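Long-range contacts in dimeric protein of unknown function and ferredoxin-like fold (Bacteroides fragilis, PDB 3FMB), which is of unknown function but forms a dimer of ferredoxin-like subunits belonging to the stress-responsive A/B barrel family: residues A[22-28]-A[74-80]; A[56-62]-A[87-91]. All coordinates share one frame; numbering follows the deposited sequence.

Interaction 1. Residues A[22-28]-A[74-80]; sequences KHIVLFK and WNIALYS. With SO4 (sulfate ion), chain C; EDO (1,2-ethanediol), chain D.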
loop_
_atom_site.group_PDB
_atom_site.type_symbol
_atom_site.label_atom_id
_atom_site.label_comp_id
_atom_site.label_asym_id
_atom_site.label_seq_id
_atom_site.Cartn_x
_atom_site.Cartn_y
_atom_site.Cartn_z
ATOM N N LYS A 22 -8.185 6.493 2.701
ATOM C CA LYS A 22 -7.447 5.667 1.769
ATOM C C LYS A 22 -7.390 4.234 2.282
ATOM O O LYS A 22 -7.031 3.987 3.434
ATOM C CB LYS A 22 -6.034 6.209 1.533
ATOM C CG LYS A 22 -6.051 7.637 0.942
ATOM C CD LYS A 22 -4.758 8.007 0.258
ATOM C CE LYS A 22 -4.735 9.451 -0.209
ATOM N NZ LYS A 22 -3.469 9.714 -0.967
ATOM N N HIS A 23 -7.756 3.300 1.413
ATOM C CA HIS A 23 -7.781 1.873 1.705
ATOM C C HIS A 23 -6.700 1.257 0.797
ATOM O O HIS A 23 -6.839 1.239 -0.454
ATOM C CB HIS A 23 -9.175 1.293 1.365
ATOM C CG HIS A 23 -9.263 -0.212 1.380
ATOM N ND1 HIS A 23 -9.050 -0.966 2.509
ATOM C CD2 HIS A 23 -9.548 -1.096 0.392
ATOM C CE1 HIS A 23 -9.214 -2.250 2.217
ATOM N NE2 HIS A 23 -9.484 -2.359 0.927
ATOM N N ILE A 24 -5.594 0.842 1.399
ATOM C CA ILE A 24 -4.461 0.321 0.631
ATOM C C ILE A 24 -4.235 -1.119 1.038
ATOM O O ILE A 24 -4.094 -1.433 2.234
ATOM C CB ILE A 24 -3.164 1.129 0.868
ATOM C CG1 ILE A 24 -3.396 2.605 0.487
ATOM C CG2 ILE A 24 -1.964 0.464 0.100
ATOM C CD1 ILE A 24 -2.075 3.412 0.358
ATOM N N VAL A 25 -4.171 -1.994 0.040
ATOM C CA VAL A 25 -3.977 -3.447 0.303
ATOM C C VAL A 25 -2.875 -3.954 -0.632
ATOM O O VAL A 25 -2.883 -3.661 -1.828
ATOM C CB VAL A 25 -5.287 -4.321 0.091
ATOM C CG1 VAL A 25 -5.059 -5.787 0.594
ATOM C CG2 VAL A 25 -6.529 -3.655 0.725
ATOM N N LEU A 26 -1.912 -4.668 -0.058
ATOM C CA LEU A 26 -0.905 -5.371 -0.857
ATOM C C LEU A 26 -1.093 -6.884 -0.652
ATOM O O LEU A 26 -1.446 -7.339 0.467
ATOM C CB LEU A 26 0.494 -4.961 -0.423
ATOM C CG LEU A 26 0.889 -3.485 -0.546
ATOM C CD1 LEU A 26 2.375 -3.261 -0.097
ATOM C CD2 LEU A 26 0.597 -2.865 -1.891
ATOM N N PHE A 27 -0.910 -7.624 -1.744
ATOM C CA PHE A 27 -0.978 -9.068 -1.753
ATOM C C PHE A 27 0.336 -9.713 -2.248
ATOM O O PHE A 27 0.982 -9.246 -3.209
ATOM C CB PHE A 27 -2.101 -9.553 -2.677
ATOM C CG PHE A 27 -3.456 -9.104 -2.277
ATOM C CD1 PHE A 27 -4.202 -9.835 -1.370
ATOM C CD2 PHE A 27 -3.995 -7.943 -2.828
ATOM C CE1 PHE A 27 -5.487 -9.406 -0.985
ATOM C CE2 PHE A 27 -5.276 -7.525 -2.462
ATOM C CZ PHE A 27 -6.009 -8.254 -1.572
ATOM N N LYS A 28 0.648 -10.848 -1.640
ATOM C CA LYS A 28 1.741 -11.718 -2.052
ATOM C C LYS A 28 1.161 -13.104 -2.327
ATOM O O LYS A 28 0.440 -13.702 -1.520
ATOM C CB LYS A 28 2.806 -11.754 -0.957
ATOM C CG LYS A 28 4.037 -12.580 -1.343
ATOM C CD LYS A 28 5.200 -12.366 -0.342
ATOM C CE LYS A 28 6.373 -13.272 -0.659
ATOM N NZ LYS A 28 7.684 -12.710 -0.161
ATOM N N TRP A 74 6.272 -8.652 -3.101
ATOM C CA TRP A 74 4.820 -8.609 -3.115
ATOM C C TRP A 74 4.402 -8.322 -4.529
ATOM O O TRP A 74 5.126 -7.657 -5.279
ATOM C CB TRP A 74 4.274 -7.572 -2.123
ATOM C CG TRP A 74 4.547 -8.035 -0.704
ATOM C CD1 TRP A 74 5.753 -8.285 -0.131
ATOM C CD2 TRP A 74 3.564 -8.342 0.287
ATOM N NE1 TRP A 74 5.591 -8.751 1.150
ATOM C CE2 TRP A 74 4.253 -8.785 1.439
ATOM C CE3 TRP A 74 2.180 -8.312 0.301
ATOM C CZ2 TRP A 74 3.586 -9.161 2.619
ATOM C CZ3 TRP A 74 1.519 -8.715 1.449
ATOM C CH2 TRP A 74 2.226 -9.121 2.608
ATOM N N ASN A 75 3.278 -8.889 -4.943
ATOM C CA ASN A 75 2.923 -8.896 -6.366
ATOM C C ASN A 75 1.879 -7.874 -6.802
ATOM O O ASN A 75 1.888 -7.406 -7.940
ATOM C CB ASN A 75 2.399 -10.296 -6.824
ATOM C CG ASN A 75 3.149 -11.457 -6.191
ATOM O OD1 ASN A 75 2.856 -11.836 -5.080
ATOM N ND2 ASN A 75 4.069 -12.031 -6.907
ATOM N N ILE A 76 0.965 -7.564 -5.915
ATOM C CA ILE A 76 -0.219 -6.813 -6.254
ATOM C C ILE A 76 -0.480 -5.710 -5.217
ATOM O O ILE A 76 -0.437 -5.973 -3.990
ATOM C CB ILE A 76 -1.497 -7.735 -6.286
ATOM C CG1 ILE A 76 -1.369 -8.898 -7.303
ATOM C CG2 ILE A 76 -2.757 -6.845 -6.542
ATOM C CD1 ILE A 76 -2.478 -10.021 -7.091
ATOM N N ALA A 77 -0.798 -4.506 -5.706
ATOM C CA ALA A 77 -1.202 -3.397 -4.856
ATOM C C ALA A 77 -2.613 -2.980 -5.275
ATOM O O ALA A 77 -2.899 -2.876 -6.477
ATOM C CB ALA A 77 -0.261 -2.205 -5.019
ATOM N N LEU A 78 -3.471 -2.733 -4.285
ATOM C CA LEU A 78 -4.759 -2.100 -4.498
ATOM C C LEU A 78 -4.736 -0.766 -3.755
ATOM O O LEU A 78 -4.442 -0.699 -2.550
ATOM C CB LEU A 78 -5.855 -2.999 -3.951
ATOM C CG LEU A 78 -7.302 -2.547 -4.235
ATOM C CD1 LEU A 78 -8.157 -3.834 -4.437
ATOM C CD2 LEU A 78 -7.809 -1.656 -3.051
ATOM N N TYR A 79 -4.978 0.293 -4.492
ATOM C CA TYR A 79 -5.007 1.625 -3.952
ATOM C C TYR A 79 -6.395 2.177 -4.208
ATOM O O TYR A 79 -6.854 2.184 -5.341
ATOM C CB TYR A 79 -3.936 2.480 -4.627
ATOM C CG TYR A 79 -4.019 3.943 -4.249
ATOM C CD1 TYR A 79 -3.430 4.412 -3.063
ATOM C CD2 TYR A 79 -4.740 4.849 -5.031
ATOM C CE1 TYR A 79 -3.537 5.761 -2.691
ATOM C CE2 TYR A 79 -4.847 6.201 -4.651
ATOM C CZ TYR A 79 -4.244 6.638 -3.479
ATOM O OH TYR A 79 -4.332 7.960 -3.122
ATOM N N SER A 80 -7.040 2.678 -3.163
ATOM C CA SER A 80 -8.406 3.129 -3.297
ATOM C C SER A 80 -8.757 4.213 -2.288
ATOM O O SER A 80 -8.085 4.371 -1.260
ATOM C CB SER A 80 -9.339 1.921 -3.163
ATOM O OG SER A 80 -9.265 1.381 -1.874
HETATM S S SO4 C . -9.942 -5.820 0.625
HETATM O O1 SO4 C . -9.852 -4.756 -0.477
HETATM O O2 SO4 C . -11.108 -6.692 0.506
HETATM O O3 SO4 C . -9.959 -5.274 2.005
HETATM O O4 SO4 C . -8.808 -6.775 0.539
HETATM C C1 EDO D . 8.247 -10.666 -7.515
HETATM O O1 EDO D . 9.233 -9.662 -7.704
HETATM C C2 EDO D . 6.950 -10.010 -7.038
HETATM O O2 EDO D . 6.340 -9.240 -8.061
#

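Interaction 2. Residues A[56-62]-A[87-91]; sequences ISVIRKI and DVKFY. With EDO (1,2-ethanediol), chain F; SO4 (sulfate ion), chain C.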
loop_
_atom_site.group_PDB
_atom_site.type_symbol
_atom_site.label_atom_id
_atom_site.label_comp_id
_atom_site.label_asym_id
_atom_site.label_seq_id
_atom_site.Cartn_x
_atom_site.Cartn_y
_atom_site.Cartn_z
ATOM N N ILE A 56 -20.226 -0.446 -8.034
ATOM C CA ILE A 56 -20.149 -0.035 -6.622
ATOM C C ILE A 56 -19.912 1.466 -6.514
ATOM O O ILE A 56 -18.775 1.956 -6.622
ATOM C CB ILE A 56 -19.034 -0.790 -5.841
ATOM C CG1 ILE A 56 -19.090 -2.298 -6.124
ATOM C CG2 ILE A 56 -19.171 -0.474 -4.333
ATOM C CD1 ILE A 56 -18.051 -3.187 -5.352
ATOM N N SER A 57 -20.999 2.191 -6.300
ATOM C CA SER A 57 -20.983 3.648 -6.393
ATOM C C SER A 57 -20.155 4.308 -5.294
ATOM O O SER A 57 -19.637 5.406 -5.492
ATOM C CB SER A 57 -22.411 4.195 -6.372
ATOM O OG SER A 57 -22.967 4.056 -5.081
ATOM N N VAL A 58 -20.001 3.658 -4.142
ATOM C CA VAL A 58 -19.204 4.253 -3.053
ATOM C C VAL A 58 -17.685 4.317 -3.333
ATOM O O VAL A 58 -16.963 4.978 -2.584
ATOM C CB VAL A 58 -19.442 3.591 -1.639
ATOM C CG1 VAL A 58 -20.879 3.744 -1.193
ATOM C CG2 VAL A 58 -18.994 2.141 -1.587
ATOM N N ILE A 59 -17.184 3.620 -4.361
ATOM C CA ILE A 59 -15.762 3.736 -4.724
ATOM C C ILE A 59 -15.493 5.113 -5.306
ATOM O O ILE A 59 -16.093 5.486 -6.321
ATOM C CB ILE A 59 -15.286 2.678 -5.770
ATOM C CG1 ILE A 59 -15.504 1.244 -5.251
ATOM C CG2 ILE A 59 -13.787 2.898 -6.135
ATOM C CD1 ILE A 59 -15.344 0.135 -6.384
ATOM N N ARG A 60 -14.611 5.875 -4.659
ATOM C CA ARG A 60 -14.262 7.230 -5.131
ATOM C C ARG A 60 -13.049 7.171 -6.091
ATOM O O ARG A 60 -12.949 7.928 -7.021
ATOM C CB ARG A 60 -13.975 8.138 -3.939
ATOM C CG ARG A 60 -15.134 8.210 -2.952
ATOM C CD ARG A 60 -16.305 8.975 -3.581
ATOM N NE ARG A 60 -17.489 8.969 -2.731
ATOM C CZ ARG A 60 -18.654 8.397 -3.045
ATOM N NH1 ARG A 60 -18.849 7.803 -4.217
ATOM N NH2 ARG A 60 -19.645 8.428 -2.173
ATOM N N LYS A 61 -12.152 6.233 -5.853
ATOM C CA LYS A 61 -11.020 5.967 -6.720
ATOM C C LYS A 61 -10.570 4.549 -6.420
ATOM O O LYS A 61 -10.622 4.143 -5.269
ATOM C CB LYS A 61 -9.864 6.922 -6.400
ATOM C CG LYS A 61 -8.683 6.761 -7.311
ATOM C CD LYS A 61 -7.666 7.859 -7.071
ATOM C CE LYS A 61 -6.401 7.642 -7.869
ATOM N NZ LYS A 61 -5.687 8.950 -7.976
ATOM N N ILE A 62 -10.175 3.801 -7.450
ATOM C CA ILE A 62 -9.594 2.463 -7.258
ATOM C C ILE A 62 -8.646 2.165 -8.417
ATOM O O ILE A 62 -8.868 2.562 -9.552
ATOM C CB ILE A 62 -10.668 1.323 -7.093
ATOM C CG1 ILE A 62 -10.080 0.049 -6.479
ATOM C CG2 ILE A 62 -11.465 1.106 -8.460
ATOM C CD1 ILE A 62 -11.129 -0.837 -5.718
ATOM N N ASP A 87 -18.173 2.890 4.186
ATOM C CA ASP A 87 -18.136 2.696 2.733
ATOM C C ASP A 87 -17.091 1.655 2.319
ATOM O O ASP A 87 -17.328 0.869 1.409
ATOM C CB ASP A 87 -17.905 4.023 2.022
ATOM C CG ASP A 87 -19.153 4.933 2.012
ATOM O OD1 ASP A 87 -20.199 4.551 2.559
ATOM O OD2 ASP A 87 -19.061 6.036 1.441
ATOM N N VAL A 88 -15.916 1.665 2.955
ATOM C CA VAL A 88 -14.914 0.618 2.712
ATOM C C VAL A 88 -15.530 -0.770 2.971
ATOM O O VAL A 88 -15.332 -1.692 2.207
ATOM C CB VAL A 88 -13.648 0.805 3.600
ATOM C CG1 VAL A 88 -12.692 -0.375 3.459
ATOM C CG2 VAL A 88 -12.970 2.126 3.291
ATOM N N LYS A 89 -16.291 -0.900 4.052
ATOM C CA LYS A 89 -16.879 -2.168 4.426
ATOM C C LYS A 89 -18.014 -2.563 3.457
ATOM O O LYS A 89 -18.165 -3.742 3.098
ATOM C CB LYS A 89 -17.340 -2.139 5.855
ATOM C CG LYS A 89 -18.090 -3.422 6.271
ATOM C CD LYS A 89 -17.726 -3.950 7.664
ATOM C CE LYS A 89 -17.380 -5.439 7.603
ATOM N NZ LYS A 89 -16.060 -5.628 6.931
ATOM N N PHE A 90 -18.786 -1.575 3.016
ATOM C CA PHE A 90 -19.797 -1.799 1.964
ATOM C C PHE A 90 -19.174 -2.379 0.698
ATOM O O PHE A 90 -19.634 -3.382 0.143
ATOM C CB PHE A 90 -20.512 -0.484 1.682
ATOM C CG PHE A 90 -21.616 -0.579 0.703
ATOM C CD1 PHE A 90 -22.936 -0.733 1.140
ATOM C CD2 PHE A 90 -21.364 -0.508 -0.660
ATOM C CE1 PHE A 90 -23.949 -0.807 0.248
ATOM C CE2 PHE A 90 -22.416 -0.590 -1.574
ATOM C CZ PHE A 90 -23.670 -0.741 -1.131
ATOM N N TYR A 91 -18.117 -1.728 0.235
ATOM C CA TYR A 91 -17.299 -2.248 -0.862
ATOM C C TYR A 91 -16.746 -3.659 -0.599
ATOM O O TYR A 91 -16.817 -4.541 -1.455
ATOM C CB TYR A 91 -16.153 -1.264 -1.118
ATOM C CG TYR A 91 -14.909 -1.870 -1.711
ATOM C CD1 TYR A 91 -14.771 -2.035 -3.091
ATOM C CD2 TYR A 91 -13.857 -2.263 -0.893
ATOM C CE1 TYR A 91 -13.585 -2.572 -3.638
ATOM C CE2 TYR A 91 -12.709 -2.808 -1.413
ATOM C CZ TYR A 91 -12.574 -2.955 -2.772
ATOM O OH TYR A 91 -11.445 -3.501 -3.231
HETATM C C1 EDO F . -13.105 -3.527 7.853
HETATM O O1 EDO F . -12.080 -4.441 8.296
HETATM C C2 EDO F . -12.940 -3.168 6.379
HETATM O O2 EDO F . -13.997 -3.721 5.535
HETATM S S SO4 C . -9.942 -5.820 0.625
HETATM O O1 SO4 C . -9.852 -4.756 -0.477
HETATM O O2 SO4 C . -11.108 -6.692 0.506
HETATM O O3 SO4 C . -9.959 -5.274 2.005
HETATM O O4 SO4 C . -8.808 -6.775 0.539
HETATM O O HOH W 1 -17.211 6.562 -0.597
#

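Interaction 1. Residues A[22-28]-A[74-80]
Residues 22-28 and 76-80 pair as antiparallel neighbours in the middle of the four-stranded sheet, their axes 4.7 Å apart at 172°. Backbone bonds join Val25 with Leu78 in both directions, and at the far end a classic beta bulge lets Phe27 O accept from both Asn75 N and Ile76 N. Two side chains reinforce the ends. Ser80 OG, lodged between its own N and carbonyl carbon (chi1 65°), turns back to His23 O at 2.8 Å, where Ser80 N adds a weak bond. At the bulge the indole of Trp74 folds across Lys28, whose CB sits over one ring face, 3.9 Å from the centroid of the six-membered ring. On the face of Ile24, Leu26, Ala77 and Tyr79, which packs on the second subunit, Ile24 CD1 meets the ring edge at Tyr79 CD1 (3.8 Å). The extended Lys22 brings NZ to Tyr79 OH at 2.9 Å and also forms a salt bridge with Glu63 of the second subunit. Across the sheet, His23 NE2 donates its hydrogen to sulfate O1 at 2.8 Å, while ND1 bonds Asp115. Holding both nitrogens fixes the imidazole's rotation and keeps its NE2-H turned to the sulfate.

Interaction 2. Residues A[56-62]-A[87-91]
Residues 56-59 make a type I beta turn, closed by Ile59 N to Ile56 O at 3.2 Å, before the chain enters strand 61-66; residues 87-91 are a turn and more of helix 85-93. The turn comes close to the helix, CA of Val58 lying 6.1 Å from CA of Asp87, and side chains fill the interval. Val58 points at the helix and splits its branches: CG1 rests against the carboxylate carbon Asp87 CG at 3.8 Å, while CG2 reaches Asp87 O and, at 3.7 Å, Phe90 CD2. Ile56 CG2 touches the edge of the same Phe90 ring more loosely. Deeper in, Tyr91 lies among three isoleucines. Its CG is anti to the backbone N (chi1 153°), which carries the ring inward from the helix; Ile56 CD1 and Ile59 CD1 approach Tyr91 CD1 from opposite sides of the ring plane, and Ile62, pointing against the tyrosine side chain, puts CD1 3.7 Å from Tyr91 CE1 on the same side as Ile59. One water donates to Val58 O (2.6 Å) and to Asp87 OD2 (2.8 Å), bridging turn and helix. Arg60 NH2 is 4.4 Å from Asp87 OD2, which lies well out of the guanidinium plane, so any attraction is probably electrostatic only; Arg60 NH2 has its salt bridge with Asp83. Tyr91 OH makes a weak bond to the sulfate. Phe82 and His97 also meet the Tyr91 ring. The arrangement is that of a ferredoxin-like fold, in which helix 85-93 packs by its apolar residues against the sheet and the turn leading into an outermost strand within this chain.

Overall arrangement
Interaction 1 builds the central strand pair of the sheet; interaction 2 packs a helix and a turn at one end of it, and their centres lie about 15 Å apart. Strand 76-82 joins them, running beside both 21-29 and 61-66 and leading on to helix 85-93. The segments of the two contacts alternate along the chain. Direct packing links the two: Leu78 CD1 lies 3.5 Å from Tyr91 OH, and His23 ND1 is 3.8 Å from Val88 CG1. Both contacts reach one sulfate, probably from the crystallisation liquor, which Arg111 also binds; it may mark an anion-accepting spot between sheet and helix. The second subunit touches interaction 1 but not interaction 2.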